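Local coordinates for glycosyl hydrolases family 31 family protein (PDB 6DRU) that catalyses the release of alpha-xylose from the non-reducing terminal glucose of xyloglucan oligosaccharides, as an alpha-xylosidase of glycoside hydrolase family 31, at residues A[621-627]-A[665-670]; A[638-642]-A[662-666]. All blocks are in the same frame, centred on the assembly; numbering follows the deposited sequence.

Contact 1 of 2, residues A[621-627]-A[665-670]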
loop_
_atom_site.group_PDB
_atom_site.type_symbol
_atom_site.label_atom_id
_atom_site.label_comp_id
_atom_site.label_asym_id
_atom_site.label_seq_id
_atom_site.Cartn_x
_atom_site.Cartn_y
_atom_site.Cartn_z
ATOM N N PHE A 621 47.738 -6.178 14.680
ATOM C CA PHE A 621 48.651 -7.244 14.286
ATOM C C PHE A 621 48.285 -7.888 12.953
ATOM O O PHE A 621 48.752 -8.995 12.666
ATOM C CB PHE A 621 48.726 -8.324 15.373
ATOM C CG PHE A 621 48.939 -7.785 16.761
ATOM C CD1 PHE A 621 50.161 -7.252 17.133
ATOM C CD2 PHE A 621 47.922 -7.832 17.701
ATOM C CE1 PHE A 621 50.361 -6.759 18.412
ATOM C CE2 PHE A 621 48.117 -7.342 18.984
ATOM C CZ PHE A 621 49.340 -6.805 19.338
ATOM N N GLU A 622 47.456 -7.242 12.129
ATOM C CA GLU A 622 47.239 -7.781 10.788
ATOM C C GLU A 622 48.445 -7.519 9.897
ATOM O O GLU A 622 48.864 -8.398 9.135
ATOM C CB GLU A 622 45.984 -7.193 10.149
ATOM C CG GLU A 622 45.543 -7.976 8.917
ATOM C CD GLU A 622 44.575 -7.215 8.036
ATOM O OE1 GLU A 622 45.013 -6.257 7.362
ATOM O OE2 GLU A 622 43.381 -7.579 8.007
ATOM N N LYS A 623 49.010 -6.310 9.974
ATOM C CA LYS A 623 50.240 -6.018 9.248
ATOM C C LYS A 623 51.361 -6.962 9.663
ATOM O O LYS A 623 52.190 -7.357 8.835
ATOM C CB LYS A 623 50.663 -4.570 9.494
ATOM C CG LYS A 623 49.832 -3.523 8.776
ATOM C CD LYS A 623 50.070 -2.147 9.386
ATOM C CE LYS A 623 49.850 -1.031 8.376
ATOM N NZ LYS A 623 50.077 0.309 8.985
ATOM N N THR A 624 51.405 -7.333 10.942
ATOM C CA THR A 624 52.509 -8.143 11.465
ATOM C C THR A 624 52.232 -9.638 11.339
ATOM O O THR A 624 52.832 -10.322 10.505
ATOM C CB THR A 624 52.792 -7.788 12.921
ATOM O OG1 THR A 624 53.141 -6.404 13.014
ATOM C CG2 THR A 624 53.957 -8.612 13.391
ATOM N N ASP A 625 51.346 -10.156 12.179
ATOM C CA ASP A 625 51.118 -11.591 12.275
ATOM C C ASP A 625 50.364 -12.102 11.056
ATOM O O ASP A 625 49.196 -11.736 10.867
ATOM C CB ASP A 625 50.343 -11.914 13.550
ATOM C CG ASP A 625 50.463 -13.367 13.950
ATOM O OD1 ASP A 625 50.422 -14.237 13.053
ATOM O OD2 ASP A 625 50.591 -13.642 15.163
ATOM N N PRO A 626 50.970 -12.948 10.216
ATOM C CA PRO A 626 50.249 -13.446 9.034
ATOM C C PRO A 626 49.120 -14.397 9.374
ATOM O O PRO A 626 48.180 -14.517 8.578
ATOM C CB PRO A 626 51.345 -14.157 8.222
ATOM C CG PRO A 626 52.649 -13.722 8.837
ATOM C CD PRO A 626 52.347 -13.459 10.274
ATOM N N LYS A 627 49.172 -15.071 10.524
ATOM C CA LYS A 627 48.130 -16.029 10.868
ATOM C C LYS A 627 46.858 -15.370 11.368
ATOM O O LYS A 627 45.835 -16.053 11.466
ATOM C CB LYS A 627 48.621 -17.005 11.943
ATOM C CG LYS A 627 50.061 -17.430 11.776
ATOM C CD LYS A 627 50.313 -18.758 12.471
ATOM C CE LYS A 627 51.628 -18.755 13.235
ATOM N NZ LYS A 627 51.545 -17.860 14.420
ATOM N N TYR A 665 46.448 -16.939 22.737
ATOM C CA TYR A 665 47.273 -16.709 21.559
ATOM C C TYR A 665 47.932 -15.340 21.663
ATOM O O TYR A 665 47.248 -14.311 21.660
ATOM C CB TYR A 665 46.457 -16.802 20.271
ATOM C CG TYR A 665 47.290 -16.485 19.052
ATOM C CD1 TYR A 665 48.197 -17.410 18.554
ATOM C CD2 TYR A 665 47.187 -15.258 18.412
ATOM C CE1 TYR A 665 48.971 -17.129 17.451
ATOM C CE2 TYR A 665 47.958 -14.967 17.303
ATOM C CZ TYR A 665 48.849 -15.909 16.829
ATOM O OH TYR A 665 49.622 -15.635 15.727
ATOM N N LEU A 666 49.261 -15.329 21.756
ATOM C CA LEU A 666 50.016 -14.084 21.752
ATOM C C LEU A 666 50.353 -13.729 20.312
ATOM O O LEU A 666 51.099 -14.477 19.661
ATOM C CB LEU A 666 51.283 -14.223 22.578
ATOM C CG LEU A 666 51.045 -14.634 24.028
ATOM C CD1 LEU A 666 52.348 -15.055 24.671
ATOM C CD2 LEU A 666 50.399 -13.499 24.805
ATOM N N PRO A 667 49.829 -12.633 19.768
ATOM C CA PRO A 667 50.118 -12.295 18.371
ATOM C C PRO A 667 51.571 -11.887 18.181
ATOM O O PRO A 667 52.281 -11.516 19.119
ATOM C CB PRO A 667 49.170 -11.123 18.083
ATOM C CG PRO A 667 48.159 -11.147 19.198
ATOM C CD PRO A 667 48.886 -11.687 20.382
ATOM N N GLN A 668 52.004 -11.958 16.927
ATOM C CA GLN A 668 53.333 -11.504 16.548
ATOM C C GLN A 668 53.360 -9.982 16.491
ATOM O O GLN A 668 52.391 -9.350 16.059
ATOM C CB GLN A 668 53.723 -12.093 15.192
ATOM C CG GLN A 668 55.119 -11.741 14.730
ATOM C CD GLN A 668 56.135 -12.780 15.143
ATOM O OE1 GLN A 668 56.764 -12.669 16.195
ATOM N NE2 GLN A 668 56.303 -13.804 14.311
ATOM N N THR A 669 54.465 -9.390 16.949
ATOM C CA THR A 669 54.621 -7.942 16.960
ATOM C C THR A 669 55.623 -7.428 15.935
ATOM O O THR A 669 55.648 -6.220 15.674
ATOM C CB THR A 669 55.037 -7.450 18.353
ATOM O OG1 THR A 669 56.289 -8.047 18.721
ATOM C CG2 THR A 669 53.977 -7.811 19.381
ATOM N N GLY A 670 56.440 -8.301 15.346
ATOM C CA GLY A 670 57.392 -7.904 14.327
ATOM C C GLY A 670 58.849 -8.010 14.725
ATOM O O GLY A 670 59.718 -7.714 13.897
#

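Contact 2 of 2, residues A[638-642]-A[662-666]. With NAG (2-acetamido-2-deoxy-beta-D-glucopyranose), chain E.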
loop_
_atom_site.group_PDB
_atom_site.type_symbol
_atom_site.label_atom_id
_atom_site.label_comp_id
_atom_site.label_asym_id
_atom_site.label_seq_id
_atom_site.Cartn_x
_atom_site.Cartn_y
_atom_site.Cartn_z
ATOM N N TYR A 638 40.414 -17.228 19.356
ATOM C CA TYR A 638 41.551 -16.366 19.656
ATOM C C TYR A 638 41.331 -14.930 19.200
ATOM O O TYR A 638 42.009 -14.027 19.701
ATOM C CB TYR A 638 42.821 -16.925 19.015
ATOM C CG TYR A 638 43.249 -18.256 19.587
ATOM C CD1 TYR A 638 43.251 -18.476 20.957
ATOM C CD2 TYR A 638 43.644 -19.295 18.755
ATOM C CE1 TYR A 638 43.638 -19.694 21.485
ATOM C CE2 TYR A 638 44.032 -20.516 19.273
ATOM C CZ TYR A 638 44.028 -20.710 20.637
ATOM O OH TYR A 638 44.414 -21.926 21.153
ATOM N N THR A 639 40.406 -14.697 18.266
ATOM C CA THR A 639 40.112 -13.350 17.800
ATOM C C THR A 639 38.743 -12.840 18.225
ATOM O O THR A 639 38.560 -11.622 18.313
ATOM C CB THR A 639 40.215 -13.278 16.269
ATOM O OG1 THR A 639 39.410 -14.309 15.684
ATOM C CG2 THR A 639 41.655 -13.461 15.830
ATOM N N THR A 640 37.788 -13.728 18.497
ATOM C CA THR A 640 36.476 -13.317 18.979
ATOM C C THR A 640 36.405 -13.209 20.497
ATOM O O THR A 640 35.423 -12.666 21.016
ATOM C CB THR A 640 35.394 -14.290 18.489
ATOM O OG1 THR A 640 35.575 -15.570 19.108
ATOM C CG2 THR A 640 35.460 -14.445 16.977
ATOM N N GLN A 641 37.415 -13.707 21.219
ATOM C CA GLN A 641 37.414 -13.672 22.678
ATOM C C GLN A 641 38.703 -13.099 23.262
ATOM O O GLN A 641 38.875 -13.124 24.486
ATOM C CB GLN A 641 37.163 -15.073 23.249
ATOM C CG GLN A 641 35.871 -15.717 22.764
ATOM C CD GLN A 641 35.651 -17.101 23.345
ATOM O OE1 GLN A 641 34.954 -17.930 22.761
ATOM N NE2 GLN A 641 36.244 -17.354 24.506
ATOM N N GLN A 642 39.610 -12.592 22.429
ATOM C CA GLN A 642 40.775 -11.846 22.883
ATOM C C GLN A 642 40.768 -10.468 22.238
ATOM O O GLN A 642 40.207 -10.278 21.154
ATOM C CB GLN A 642 42.091 -12.556 22.539
ATOM C CG GLN A 642 42.195 -14.000 22.996
ATOM C CD GLN A 642 43.543 -14.612 22.651
ATOM O OE1 GLN A 642 43.777 -15.801 22.876
ATOM N NE2 GLN A 642 44.439 -13.797 22.106
ATOM N N TRP A 662 44.698 -21.696 30.910
ATOM C CA TRP A 662 43.952 -21.084 29.822
ATOM C C TRP A 662 44.871 -20.880 28.625
ATOM O O TRP A 662 45.986 -20.352 28.782
ATOM C CB TRP A 662 43.331 -19.752 30.256
ATOM C CG TRP A 662 42.243 -19.306 29.340
ATOM C CD1 TRP A 662 42.269 -18.245 28.486
ATOM C CD2 TRP A 662 40.967 -19.935 29.163
ATOM N NE1 TRP A 662 41.082 -18.163 27.799
ATOM C CE2 TRP A 662 40.266 -19.190 28.195
ATOM C CE3 TRP A 662 40.348 -21.051 29.734
ATOM C CZ2 TRP A 662 38.977 -19.526 27.786
ATOM C CZ3 TRP A 662 39.068 -21.382 29.327
ATOM C CH2 TRP A 662 38.397 -20.621 28.362
ATOM N N PRO A 663 44.450 -21.276 27.418
ATOM C CA PRO A 663 45.301 -21.079 26.239
ATOM C C PRO A 663 45.074 -19.723 25.589
ATOM O O PRO A 663 43.990 -19.451 25.064
ATOM C CB PRO A 663 44.881 -22.227 25.316
ATOM C CG PRO A 663 43.454 -22.565 25.732
ATOM C CD PRO A 663 43.166 -21.904 27.066
ATOM N N VAL A 664 46.092 -18.869 25.615
ATOM C CA VAL A 664 46.019 -17.526 25.051
ATOM C C VAL A 664 46.953 -17.455 23.853
ATOM O O VAL A 664 48.118 -17.864 23.942
ATOM C CB VAL A 664 46.387 -16.457 26.094
ATOM C CG1 VAL A 664 46.360 -15.074 25.465
ATOM C CG2 VAL A 664 45.447 -16.533 27.286
ATOM N N TYR A 665 46.448 -16.939 22.737
ATOM C CA TYR A 665 47.273 -16.709 21.559
ATOM C C TYR A 665 47.932 -15.340 21.663
ATOM O O TYR A 665 47.248 -14.311 21.660
ATOM C CB TYR A 665 46.457 -16.802 20.271
ATOM C CG TYR A 665 47.290 -16.485 19.052
ATOM C CD1 TYR A 665 48.197 -17.410 18.554
ATOM C CD2 TYR A 665 47.187 -15.258 18.412
ATOM C CE1 TYR A 665 48.971 -17.129 17.451
ATOM C CE2 TYR A 665 47.958 -14.967 17.303
ATOM C CZ TYR A 665 48.849 -15.909 16.829
ATOM O OH TYR A 665 49.622 -15.635 15.727
ATOM N N LEU A 666 49.261 -15.329 21.756
ATOM C CA LEU A 666 50.016 -14.084 21.752
ATOM C C LEU A 666 50.353 -13.729 20.312
ATOM O O LEU A 666 51.099 -14.477 19.661
ATOM C CB LEU A 666 51.283 -14.223 22.578
ATOM C CG LEU A 666 51.045 -14.634 24.028
ATOM C CD1 LEU A 666 52.348 -15.055 24.671
ATOM C CD2 LEU A 666 50.399 -13.499 24.805
HETATM C C1 NAG E . 34.652 -20.871 21.077
HETATM C C2 NAG E . 33.951 -21.309 22.348
HETATM C C3 NAG E . 32.835 -22.253 22.092
HETATM C C4 NAG E . 31.924 -21.715 21.014
HETATM C C5 NAG E . 32.743 -21.406 19.782
HETATM C C6 NAG E . 31.840 -20.878 18.686
HETATM C C7 NAG E . 35.217 -21.306 24.459
HETATM C C8 NAG E . 36.223 -21.952 25.385
HETATM N N2 NAG E . 34.896 -21.916 23.219
HETATM O O3 NAG E . 32.130 -22.471 23.292
HETATM O O4 NAG E . 30.937 -22.668 20.700
HETATM O O5 NAG E . 33.711 -20.443 20.122
HETATM O O6 NAG E . 32.294 -19.615 18.254
HETATM O O7 NAG E . 34.687 -20.261 24.777
#

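Contact 1 of 2, residues A[621-627]-A[665-670]
The backbones come nearest at Asp625 and Gln668, whose CA atoms lie 4.8 Å apart, and separate to 5.7 Å between the CA atoms of Thr624 and Gly670. At this closest approach the Asp625 carboxylate is the main polar link. With CG anti to the backbone N (chi1 -161°), it faces 665-670, and Gln668 N donates to Asp625 OD2 over 2.8 Å at 157°. The place of OD2 is less certain, because the model sets it implausibly close to Tyr665 OH. The other oxygen, OD1, turns back on its own segment and accepts from Lys627 N at 2.9 Å, on its anti side and somewhat out of the carboxylate plane. Lys627 folds back through its outer torsions to place NZ near the plane of the Tyr665 ring, at the hydroxyl edge; its bond to Tyr665 OH is weak and, given that same close approach, doubtful, while Gly689 O is its stronger partner. Apolar packing adds to this polar group. Pro667 CB sits over one face of the Phe621 ring in a CH-pi contact, 3.8 Å from the ring centroid and offset toward the rim. Thr624 CG2 packs against the backbone from Gln668 O to Gly670 N and lies 3.6 Å from Gln668 CG. Thr669 CG2 reaches Phe621 CE1 at 3.9 Å, and Ile628 adds to the Phe621 and Pro667 cluster. The OD1 bond to the residue two places on makes an Asx turn with a capping role ahead of helix 628-633, here tied to the chain leaving strand 661-666 in the family 31 C-terminal domain.

Contact 2 of 2, residues A[638-642]-A[662-666]
Two hydrogen bonds join the Gln642 side-chain amide to the backbone of Tyr665. Tyr665 N donates to Gln642 OE1 over 2.9 Å at 164°, and Gln642 NE2 returns a bond to Tyr665 O, also 2.9 Å long, at 162°. Each donor meets a lone pair in the carbonyl plane, and Tyr665 O lies close to the plane of the Gln642 amide. The side chain, extended beyond CG, carries the amide out so that its oxygen and nitrogen edge meets the Tyr665 backbone. Tyr638 supplies a CH-pi contact, its ring face receiving Tyr665 CB 3.9 Å from the centroid. The Tyr638 and Tyr665 rings meet obliquely, with planes 35° apart. A polar atom, Pro663 O, lies at the Tyr638 ring edge, in plane. On the glycan side, Gln641 NE2 makes a weak 3.3 Å bond to NAG O7, Gln641 OE1 accepts from Asn637 and His158, and Trp662 CH2 approaches the acetamido methyl C8. Because Trp662, Val664 and Leu666 bond to residues 689-694 along one edge of strand 661-666, the Gln642 amide serves Tyr665 much as a neighbouring strand would: donor answers acceptor in both directions, satisfying two backbone groups of a buried residue without any charged side chain.

The two contacts have centres 13 Å apart and draw on the same strand, 661-666, with Tyr665 and Leu666 common to both. Along the chain the loop 621-627 comes first, helix 628-633 follows, then 638-642, the end of helix 637-640 and the two residues after it; strands 643-645 and 649-651 intervene before 661-666, so contact 2 is nested within the span of contact 1. Contact 2 uses the body of the strand, and contact 1 its end and the following loop. Strand 690-695 pairs with 661-666 antiparallel. All four segments fall in the family 31 C-terminal domain, where the loop before helix 628-633 and the end of helix 637-640 are joined to strand 661-666 and the chain after it, away from the xylose pocket.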